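Local coordinates for regulator of G-protein signaling 1 (Homo sapiens, PDB 2BV1) that increases the GTPase activity of heterotrimeric G protein alpha subunits through its RGS domain, driving them into the inactive GDP-bound form and damping receptor signalling, at residues F93-R96 and E97-K101; W55-C58 and E59-K62; F42-E46 and F47-N51; S23-L26 and E27-L30. All blocks are in the same frame, centred on the assembly; numbering follows the deposited sequence.

Interaction 1 (F93-R96 and E97-K101); sequences FRTR and ESTAK
Phe93 and Glu97, one turn apart, make the main side-chain contact here, and it is a stack of a carboxylate on a ring. Glu97 CG lies over one face of the Phe93 ring, 3.7 Å from its centroid in a CH-pi contact, but displaced toward the rim. A bend about the Glu97 CB-CG bond (chi2 -103°) lays the carboxylate over the same ring with the two planes only 22° apart. Glu97 OE2 then comes to 3.3 Å from Phe93 CE1, and Glu97 CD sits 3.4 Å from Phe93 CZ.

The polar side-chain contacts belong to the next two positions. Thr99 turns its hydroxyl back along the helix, OG1 beside its own backbone N (chi1 -62°), and OG1 donates to Thr95 O at 2.8 Å. That oxygen also accepts from Thr99 N, and the two donors arrive from opposite faces of the carbonyl plane, so a single residue grips it twice. Ser98 OG stands 3.2 Å from both Arg94 O and Thr95 O, with one proton for the two. Thr95 sends its own hydroxyl back to Asp92, just ahead of the helix.

Among the backbone bonds, Glu97 N meets Phe93 O at 2.9 Å and Ser98 N meets Arg94 O at 3.0 Å; Ala100 N to Arg96 O continues the series. Thr99 rests on Ala114 of helix 112-131, while Arg96 and Ala100 touch helix 69-81. The i to i+4 bonding, with a threonine hydroxyl folded back onto a carbonyl one turn earlier, is that of a regular alpha-helix, here the opening turns of helix 93-103 in the all-helical RGS domain.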
loop_
_atom_site.group_PDB
_atom_site.type_symbol
_atom_site.label_atom_id
_atom_site.label_comp_id
_atom_site.label_asym_id
_atom_site.label_seq_id
_atom_site.Cartn_x
_atom_site.Cartn_y
_atom_site.Cartn_z
ATOM N N PHE A 93 -6.944 3.761 -16.707
ATOM C CA PHE A 93 -6.599 3.081 -17.932
ATOM C C PHE A 93 -5.228 3.414 -18.536
ATOM O O PHE A 93 -4.535 2.496 -18.985
ATOM C CB PHE A 93 -7.706 3.347 -18.956
ATOM C CG PHE A 93 -7.453 2.768 -20.273
ATOM C CD1 PHE A 93 -7.651 1.424 -20.491
ATOM C CD2 PHE A 93 -7.023 3.568 -21.328
ATOM C CE1 PHE A 93 -7.403 0.875 -21.744
ATOM C CE2 PHE A 93 -6.771 3.030 -22.568
ATOM C CZ PHE A 93 -6.972 1.683 -22.785
ATOM N N ARG A 94 -4.853 4.700 -18.550
ATOM C CA ARG A 94 -3.593 5.132 -19.189
ATOM C C ARG A 94 -2.400 4.725 -18.346
ATOM O O ARG A 94 -1.389 4.287 -18.881
ATOM C CB ARG A 94 -3.549 6.655 -19.497
ATOM C CG ARG A 94 -4.337 7.016 -20.737
ATOM C CD ARG A 94 -4.330 8.522 -21.034
ATOM N NE ARG A 94 -5.303 8.859 -22.072
ATOM C CZ ARG A 94 -5.796 10.087 -22.260
ATOM N NH1 ARG A 94 -5.414 11.096 -21.475
ATOM N NH2 ARG A 94 -6.705 10.284 -23.199
ATOM N N THR A 95 -2.519 4.854 -17.039
ATOM C CA THR A 95 -1.474 4.375 -16.136
ATOM C C THR A 95 -1.290 2.841 -16.230
ATOM O O THR A 95 -0.152 2.328 -16.288
ATOM C CB THR A 95 -1.780 4.780 -14.731
ATOM O OG1 THR A 95 -1.873 6.194 -14.700
ATOM C CG2 THR A 95 -0.690 4.306 -13.751
ATOM N N ARG A 96 -2.420 2.137 -16.317
ATOM C CA ARG A 96 -2.412 0.686 -16.518
ATOM C C ARG A 96 -1.704 0.299 -17.812
ATOM O O ARG A 96 -0.797 -0.523 -17.783
ATOM C CB ARG A 96 -3.838 0.126 -16.476
ATOM C CG ARG A 96 -3.925 -1.373 -16.214
ATOM C CD ARG A 96 -5.367 -1.883 -16.126
ATOM N NE ARG A 96 -6.239 -0.991 -15.339
ATOM C CZ ARG A 96 -7.228 -0.231 -15.846
ATOM N NH1 ARG A 96 -7.530 -0.216 -17.148
ATOM N NH2 ARG A 96 -7.942 0.528 -15.031
ATOM N N GLU A 97 -2.100 0.911 -18.940
ATOM C CA GLU A 97 -1.486 0.637 -20.231
ATOM C C GLU A 97 0.021 0.926 -20.251
ATOM O O GLU A 97 0.813 0.118 -20.797
ATOM C CB GLU A 97 -2.184 1.429 -21.362
ATOM C CG GLU A 97 -3.669 1.077 -21.550
ATOM C CD GLU A 97 -3.956 0.166 -22.744
ATOM O OE1 GLU A 97 -3.506 0.455 -23.891
ATOM O OE2 GLU A 97 -4.686 -0.833 -22.525
ATOM N N SER A 98 0.436 2.060 -19.694
ATOM C CA SER A 98 1.879 2.340 -19.636
ATOM C C SER A 98 2.654 1.384 -18.700
ATOM O O SER A 98 3.786 1.004 -19.019
ATOM C CB SER A 98 2.193 3.802 -19.313
ATOM O OG SER A 98 1.737 4.153 -18.054
ATOM N N THR A 99 2.049 0.993 -17.578
ATOM C CA THR A 99 2.669 0.019 -16.669
ATOM C C THR A 99 2.874 -1.340 -17.405
ATOM O O THR A 99 3.953 -1.943 -17.335
ATOM C CB THR A 99 1.845 -0.153 -15.386
ATOM O OG1 THR A 99 1.780 1.088 -14.662
ATOM C CG2 THR A 99 2.441 -1.253 -14.422
ATOM N N ALA A 100 1.833 -1.782 -18.116
ATOM C CA ALA A 100 1.861 -3.010 -18.872
ATOM C C ALA A 100 3.031 -3.029 -19.869
ATOM O O ALA A 100 3.672 -4.053 -20.071
ATOM C CB ALA A 100 0.557 -3.191 -19.590
ATOM N N LYS A 101 3.285 -1.885 -20.496
ATOM C CA LYS A 101 4.387 -1.728 -21.412
ATOM C C LYS A 101 5.739 -1.807 -20.701
ATOM O O LYS A 101 6.694 -2.355 -21.262
ATOM C CB LYS A 101 4.288 -0.392 -22.155
ATOM C CG LYS A 101 3.366 -0.421 -23.352
#

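Interaction 2 (W55-C58 and E59-K62)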
loop_
_atom_site.group_PDB
_atom_site.type_symbol
_atom_site.label_atom_id
_atom_site.label_comp_id
_atom_site.label_asym_id
_atom_site.label_seq_id
_atom_site.Cartn_x
_atom_site.Cartn_y
_atom_site.Cartn_z
ATOM N N TRP A 55 1.062 -1.532 -2.703
ATOM C CA TRP A 55 2.059 -0.553 -2.291
ATOM C C TRP A 55 3.300 -1.221 -1.646
ATOM O O TRP A 55 4.416 -0.937 -2.012
ATOM C CB TRP A 55 1.416 0.483 -1.351
ATOM C CG TRP A 55 2.320 1.607 -1.058
ATOM C CD1 TRP A 55 2.445 2.750 -1.773
ATOM C CD2 TRP A 55 3.246 1.719 0.036
ATOM N NE1 TRP A 55 3.389 3.557 -1.211
ATOM C CE2 TRP A 55 3.897 2.951 -0.102
ATOM C CE3 TRP A 55 3.586 0.890 1.114
ATOM C CZ2 TRP A 55 4.871 3.379 0.773
ATOM C CZ3 TRP A 55 4.541 1.330 2.000
ATOM C CH2 TRP A 55 5.169 2.571 1.826
ATOM N N LEU A 56 3.080 -2.128 -0.693
ATOM C CA LEU A 56 4.167 -2.900 -0.078
ATOM C C LEU A 56 4.918 -3.789 -1.079
ATOM O O LEU A 56 6.129 -3.973 -0.960
ATOM C CB LEU A 56 3.611 -3.773 1.060
ATOM C CG LEU A 56 3.003 -3.013 2.228
ATOM C CD1 LEU A 56 2.024 -3.900 3.074
ATOM C CD2 LEU A 56 4.125 -2.380 3.058
ATOM N N ALA A 57 4.220 -4.367 -2.060
ATOM C CA ALA A 57 4.904 -5.152 -3.105
ATOM C C ALA A 57 5.840 -4.266 -3.932
ATOM O O ALA A 57 6.929 -4.675 -4.356
ATOM C CB ALA A 57 3.891 -5.843 -4.010
ATOM N N CYS A 58 5.408 -3.026 -4.179
ATOM C CA CYS A 58 6.222 -2.102 -4.968
ATOM C C CYS A 58 7.492 -1.731 -4.218
ATOM O O CYS A 58 8.544 -1.615 -4.820
ATOM C CB CYS A 58 5.421 -0.823 -5.320
ATOM S SG CYS A 58 4.118 -1.133 -6.497
ATOM N N GLU A 59 7.378 -1.553 -2.904
ATOM C CA GLU A 59 8.522 -1.238 -2.035
ATOM C C GLU A 59 9.510 -2.398 -2.093
ATOM O O GLU A 59 10.698 -2.207 -2.272
ATOM C CB GLU A 59 8.071 -0.984 -0.588
ATOM C CG GLU A 59 7.253 0.331 -0.415
ATOM C CD GLU A 59 8.055 1.529 -0.834
ATOM O OE1 GLU A 59 7.796 2.081 -1.927
ATOM O OE2 GLU A 59 9.012 1.871 -0.100
ATOM N N ASP A 60 8.965 -3.599 -2.041
ATOM C CA ASP A 60 9.761 -4.807 -2.089
ATOM C C ASP A 60 10.360 -5.048 -3.497
ATOM O O ASP A 60 11.510 -5.519 -3.630
ATOM C CB ASP A 60 8.947 -5.945 -1.427
ATOM C CG ASP A 60 8.871 -7.175 -2.231
ATOM O OD1 ASP A 60 9.923 -7.839 -2.382
ATOM O OD2 ASP A 60 7.724 -7.498 -2.672
ATOM N N TYR A 61 9.647 -4.622 -4.541
ATOM C CA TYR A 61 10.183 -4.697 -5.909
ATOM C C TYR A 61 11.437 -3.826 -6.084
ATOM O O TYR A 61 12.411 -4.217 -6.757
ATOM C CB TYR A 61 9.107 -4.350 -6.938
ATOM C CG TYR A 61 9.599 -4.163 -8.333
ATOM C CD1 TYR A 61 9.717 -5.261 -9.203
ATOM C CD2 TYR A 61 9.897 -2.873 -8.834
ATOM C CE1 TYR A 61 10.162 -5.095 -10.513
ATOM C CE2 TYR A 61 10.361 -2.702 -10.162
ATOM C CZ TYR A 61 10.481 -3.821 -10.990
ATOM O OH TYR A 61 10.936 -3.692 -12.287
ATOM N N LYS A 62 11.415 -2.664 -5.441
ATOM C CA LYS A 62 12.462 -1.645 -5.576
ATOM C C LYS A 62 13.772 -2.026 -4.939
ATOM O O LYS A 62 14.807 -1.485 -5.310
ATOM C CB LYS A 62 11.983 -0.312 -4.979
ATOM C CG LYS A 62 11.208 0.523 -5.970
ATOM C CD LYS A 62 10.763 1.881 -5.356
ATOM C CE LYS A 62 9.518 1.770 -4.538
ATOM N NZ LYS A 62 8.916 3.128 -4.213
#
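Four successive i to i+4 bonds carry the helix from Trp55 to Lys62, from Glu59 N to Trp55 O at 3.2 Å through to Lys62 N to Cys58 O at 3.1 Å, with Tyr61 N to Ala57 O the shortest at 2.7 Å. On one side of this helix Glu59 covers the indole of Trp55. Glu59 CG sits over the six-membered ring of Trp55, 3.8 Å from the centroid and shifted toward the rim, a CH-pi contact. The carboxylate follows, its plane turned only 12° from the indole, and Glu59 CD approaches Trp55 CZ2 at 4.0 Å.

Lys62 bends at CG-CD (chi3 -82°) and brings its amine back to Glu59. Lys62 NZ makes a 2.8 Å salt bridge with Glu59 OE1, met on the syn side of the carboxylate. Gln115 of helix 112-131 bonds to both members, through NE2 to Glu59 OE1 and through OE1 to Lys62 NZ, which fixes the pair from outside. Tyr61 runs between helix 69-81 and the loop before helix 112-131, its hydroxyl bonded to Thr107 O and its ring edge-to-face with Phe111. The pattern is an i to i+3 intrahelical salt bridge whose acid also lies over Trp55, set where helix 50-62 meets helix 112-131 in the RGS bundle.

Interaction 3 (F42-E46 and F47-N51); sequences FLKSE and FSEEN
Lys44 and Glu49 meet along their aliphatic parts, across the turn that ends one helix and leads to the next. Lys44 CG lies 3.8 Å from Glu49 CG, the two chains crossing at a slant. Their charged ends are less closely paired: Lys44 NZ and Glu49 OE2 are 3.9 Å apart, a long salt bridge. A water bridges the two residues, donating to Glu49 OE1 at 2.6 Å and to Lys44 O at 2.7 Å. A leucine in place of Glu49 would probably leave this water without its second acceptor and the Lys44 amine without its nearby opposite charge.

The backbone bonds are those of a Schellman motif, with Phe47 at positive phi (49°) as its C-prime residue. Ser48 N reaches back to Leu43 O at 2.9 Å, and Phe47 N bonds to Lys44 O at 3.2 Å; each donor stands above its carbonyl plane. Glu46 N also gives to Leu43 O, from the opposite face to Ser48 N.

Van der Waals contacts are lighter: Leu43 CD2 touches Ser48 OG at 3.4 Å, and Leu43 CB comes to 4.1 Å from Glu49 CB. Glu46 turns its carboxylate to Arg129 in a salt bridge. The turn joins helix 33-45 to helix 50-62 and lies against helix 112-131, where Leu43 rests on Ser126 and Asn51 on Ile118 and Met122, with Phe42 meeting Phe130 on the same helix.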
loop_
_atom_site.group_PDB
_atom_site.type_symbol
_atom_site.label_atom_id
_atom_site.label_comp_id
_atom_site.label_asym_id
_atom_site.label_seq_id
_atom_site.Cartn_x
_atom_site.Cartn_y
_atom_site.Cartn_z
ATOM N N PHE A 42 -7.818 -2.945 8.749
ATOM C CA PHE A 42 -8.998 -2.080 8.419
ATOM C C PHE A 42 -9.359 -2.107 6.918
ATOM O O PHE A 42 -10.505 -2.249 6.561
ATOM C CB PHE A 42 -8.754 -0.618 8.910
ATOM C CG PHE A 42 -9.736 0.384 8.355
ATOM C CD1 PHE A 42 -10.953 0.597 8.975
ATOM C CD2 PHE A 42 -9.421 1.147 7.225
ATOM C CE1 PHE A 42 -11.855 1.532 8.480
ATOM C CE2 PHE A 42 -10.315 2.074 6.728
ATOM C CZ PHE A 42 -11.520 2.275 7.360
ATOM N N LEU A 43 -8.357 -2.039 6.051
ATOM C CA LEU A 43 -8.577 -2.138 4.599
ATOM C C LEU A 43 -9.170 -3.493 4.231
ATOM O O LEU A 43 -10.121 -3.579 3.438
ATOM C CB LEU A 43 -7.280 -1.866 3.830
ATOM C CG LEU A 43 -6.597 -0.482 3.961
ATOM C CD1 LEU A 43 -5.451 -0.420 3.034
ATOM C CD2 LEU A 43 -7.571 0.695 3.681
ATOM N N LYS A 44 -8.650 -4.562 4.852
ATOM C CA LYS A 44 -9.162 -5.894 4.633
ATOM C C LYS A 44 -10.629 -5.960 5.063
ATOM O O LYS A 44 -11.458 -6.431 4.303
ATOM C CB LYS A 44 -8.286 -6.967 5.339
ATOM C CG LYS A 44 -8.051 -8.204 4.488
ATOM C CD LYS A 44 -6.988 -9.207 5.023
ATOM C CE LYS A 44 -7.028 -10.523 4.235
ATOM N NZ LYS A 44 -6.253 -10.478 2.932
ATOM N N SER A 45 -10.975 -5.433 6.231
ATOM C CA SER A 45 -12.399 -5.364 6.616
ATOM C C SER A 45 -13.296 -4.571 5.642
ATOM O O SER A 45 -14.513 -4.777 5.637
ATOM C CB SER A 45 -12.601 -4.845 8.064
ATOM O OG SER A 45 -12.171 -3.499 8.282
ATOM N N GLU A 46 -12.669 -3.710 4.833
ATOM C CA GLU A 46 -13.313 -2.778 3.875
ATOM C C GLU A 46 -13.198 -3.177 2.406
ATOM O O GLU A 46 -13.527 -2.365 1.523
ATOM C CB GLU A 46 -12.585 -1.431 3.956
ATOM C CG GLU A 46 -13.256 -0.369 4.720
ATOM C CD GLU A 46 -12.964 1.003 4.148
ATOM O OE1 GLU A 46 -11.952 1.200 3.439
ATOM O OE2 GLU A 46 -13.786 1.888 4.415
ATOM N N PHE A 47 -12.676 -4.384 2.158
ATOM C CA PHE A 47 -12.343 -4.915 0.840
ATOM C C PHE A 47 -11.508 -3.978 -0.049
ATOM O O PHE A 47 -11.762 -3.883 -1.251
ATOM C CB PHE A 47 -13.632 -5.334 0.106
ATOM C CG PHE A 47 -14.569 -6.142 0.936
ATOM C CD1 PHE A 47 -15.637 -5.528 1.596
ATOM C CD2 PHE A 47 -14.396 -7.506 1.066
ATOM C CE1 PHE A 47 -16.534 -6.259 2.373
ATOM C CE2 PHE A 47 -15.285 -8.268 1.827
ATOM C CZ PHE A 47 -16.374 -7.637 2.494
ATOM N N SER A 48 -10.501 -3.322 0.528
ATOM C CA SER A 48 -9.602 -2.458 -0.225
ATOM C C SER A 48 -8.133 -2.704 0.080
ATOM O O SER A 48 -7.281 -1.851 -0.191
ATOM C CB SER A 48 -9.956 -0.971 -0.006
ATOM O OG SER A 48 -9.644 -0.557 1.299
ATOM N N GLU A 49 -7.829 -3.886 0.624
ATOM C CA GLU A 49 -6.472 -4.200 1.042
ATOM C C GLU A 49 -5.513 -4.397 -0.127
ATOM O O GLU A 49 -4.329 -4.295 0.088
ATOM C CB GLU A 49 -6.423 -5.412 2.007
ATOM C CG GLU A 49 -6.466 -6.804 1.359
ATOM C CD GLU A 49 -7.826 -7.217 0.825
ATOM O OE1 GLU A 49 -8.876 -6.555 1.066
ATOM O OE2 GLU A 49 -7.832 -8.227 0.124
ATOM N N GLU A 50 -6.025 -4.608 -1.350
ATOM C CA GLU A 50 -5.186 -4.668 -2.559
ATOM C C GLU A 50 -4.332 -3.424 -2.675
ATOM O O GLU A 50 -3.240 -3.470 -3.228
ATOM C CB GLU A 50 -5.993 -4.890 -3.864
ATOM C CG GLU A 50 -6.810 -3.692 -4.415
ATOM C CD GLU A 50 -8.158 -3.502 -3.706
ATOM O OE1 GLU A 50 -8.406 -4.189 -2.675
ATOM O OE2 GLU A 50 -8.969 -2.670 -4.193
ATOM N N ASN A 51 -4.811 -2.313 -2.118
ATOM C CA ASN A 51 -4.071 -1.048 -2.212
ATOM C C ASN A 51 -2.782 -1.062 -1.432
ATOM O O ASN A 51 -1.731 -0.653 -1.940
ATOM C CB ASN A 51 -4.956 0.166 -1.820
ATOM C CG ASN A 51 -5.918 0.535 -2.902
ATOM O OD1 ASN A 51 -5.698 0.212 -4.072
ATOM N ND2 ASN A 51 -7.033 1.147 -2.528
HETATM O O HOH W 1 -10.905 -7.904 2.098
#

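Interaction 4 (S23-L26 and E27-L30); sequences SQSL and EKLL
Leu26 packs against Leu30 one turn further along the helix, and its side chain can be followed outward. Leu26 CB stays close to the backbone, its neighbour Glu27 N being simply the next peptide nitrogen. With CG set anti to the backbone N (chi1 173°), Leu26 CG comes to 3.8 Å from Leu30 CD1. Leu26 CD1 meets Leu30 CG at 3.8 Å and Leu29 CD2 at 4.1 Å, so one methyl touches both leucines. Phe39 of helix 33-45 lies against all three of them, and Leu26 also reaches Tyr119 and Met122 of helix 112-131.

Just ahead of this apolar cluster Ser25 is the N-cap of helix 26-31. Its OG accepts from Lys28 N at 3.1 Å, the N-H pointing at it with an angle of 154°, and so takes up an amide of the helix's first turn. Ser25 O accepts from Leu29 N, in the carbonyl plane, and more weakly from Lys28 N. An alanine at Ser25 would remove the capping hydroxyl and is likely to leave Lys28 N with just the weak, bent bond to Ser25 O within this turn.

The Lys28 side chain lies over the cap: its CG passes 3.4 Å from Ser25 OG, its CD rests on Gln24 CB at 3.9 Å, and its NZ ends on Gln21 OE1 of helix 16-21.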
loop_
_atom_site.group_PDB
_atom_site.type_symbol
_atom_site.label_atom_id
_atom_site.label_comp_id
_atom_site.label_asym_id
_atom_site.label_seq_id
_atom_site.Cartn_x
_atom_site.Cartn_y
_atom_site.Cartn_z
ATOM N N SER A 23 -1.796 9.673 12.665
ATOM C CA SER A 23 -2.736 10.691 12.172
ATOM C C SER A 23 -2.053 11.895 11.545
ATOM O O SER A 23 -2.712 12.715 10.922
ATOM C CB SER A 23 -3.685 11.131 13.294
ATOM O OG SER A 23 -3.002 12.025 14.114
ATOM N N GLN A 24 -0.733 12.016 11.647
ATOM C CA GLN A 24 -0.040 13.124 11.019
ATOM C C GLN A 24 0.011 13.025 9.466
ATOM O O GLN A 24 -0.182 14.019 8.777
ATOM C CB GLN A 24 1.348 13.323 11.634
ATOM C CG GLN A 24 1.270 13.782 13.149
ATOM C CD GLN A 24 1.040 15.310 13.364
ATOM O OE1 GLN A 24 -0.094 15.833 13.282
ATOM N NE2 GLN A 24 2.117 16.011 13.702
ATOM N N SER A 25 0.275 11.836 8.945
ATOM C CA SER A 25 0.332 11.607 7.516
ATOM C C SER A 25 0.311 10.128 7.262
ATOM O O SER A 25 0.710 9.341 8.133
ATOM C CB SER A 25 1.582 12.229 6.879
ATOM O OG SER A 25 2.755 11.532 7.229
ATOM N N LEU A 26 -0.187 9.752 6.089
ATOM C CA LEU A 26 -0.202 8.376 5.707
ATOM C C LEU A 26 1.260 7.848 5.756
ATOM O O LEU A 26 1.520 6.699 6.160
ATOM C CB LEU A 26 -0.828 8.224 4.312
ATOM C CG LEU A 26 -0.779 6.824 3.673
ATOM C CD1 LEU A 26 -1.503 5.804 4.486
ATOM C CD2 LEU A 26 -1.359 6.935 2.278
ATOM N N GLU A 27 2.192 8.697 5.350
ATOM C CA GLU A 27 3.594 8.337 5.351
ATOM C C GLU A 27 4.098 7.920 6.756
ATOM O O GLU A 27 4.845 6.975 6.831
ATOM C CB GLU A 27 4.459 9.429 4.733
ATOM C CG GLU A 27 5.942 9.134 4.772
ATOM C CD GLU A 27 6.776 10.270 4.201
ATOM O OE1 GLU A 27 6.214 11.347 3.902
ATOM O OE2 GLU A 27 7.994 10.083 4.036
ATOM N N LYS A 28 3.695 8.598 7.838
ATOM C CA LYS A 28 4.079 8.172 9.195
ATOM C C LYS A 28 3.383 6.869 9.569
ATOM O O LYS A 28 3.995 5.980 10.157
ATOM C CB LYS A 28 3.783 9.233 10.259
ATOM C CG LYS A 28 4.426 10.565 9.990
ATOM C CD LYS A 28 4.704 11.315 11.287
ATOM C CE LYS A 28 5.217 12.717 11.023
ATOM N NZ LYS A 28 5.914 13.212 12.226
ATOM N N LEU A 29 2.121 6.715 9.204
ATOM C CA LEU A 29 1.450 5.453 9.478
ATOM C C LEU A 29 2.189 4.261 8.787
ATOM O O LEU A 29 2.442 3.201 9.412
ATOM C CB LEU A 29 -0.018 5.524 9.014
ATOM C CG LEU A 29 -0.877 4.257 9.070
ATOM C CD1 LEU A 29 -1.111 3.735 10.502
ATOM C CD2 LEU A 29 -2.191 4.544 8.366
ATOM N N LEU A 30 2.521 4.434 7.505
ATOM C CA LEU A 30 3.190 3.359 6.765
ATOM C C LEU A 30 4.655 3.114 7.143
ATOM O O LEU A 30 5.182 2.083 6.780
ATOM C CB LEU A 30 3.068 3.563 5.248
ATOM C CG LEU A 30 1.655 3.650 4.727
ATOM C CD1 LEU A 30 1.724 4.003 3.264
ATOM C CD2 LEU A 30 0.820 2.428 4.939
#

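How the interactions relate
Along the chain the order is interaction 4, interaction 3, interaction 2, interaction 1, all inside the RGS domain. Interactions 2 and 3 share helix 50-62, interaction 3 at its start and interaction 2 towards its end, with centres about 17 Å apart. Interactions 2 and 4 touch directly, Trp55 CH2 meeting Leu30 CD1 at 4.0 Å, so helix 26-31 packs onto helix 50-62. Interaction 1 stands apart on helix 93-103, its centre about 28 Å from that of interaction 4 and across the chain's centre. Side chains from all four contacts touch helix 112-131, so each local turn is joined to the same long helix of the RGS bundle.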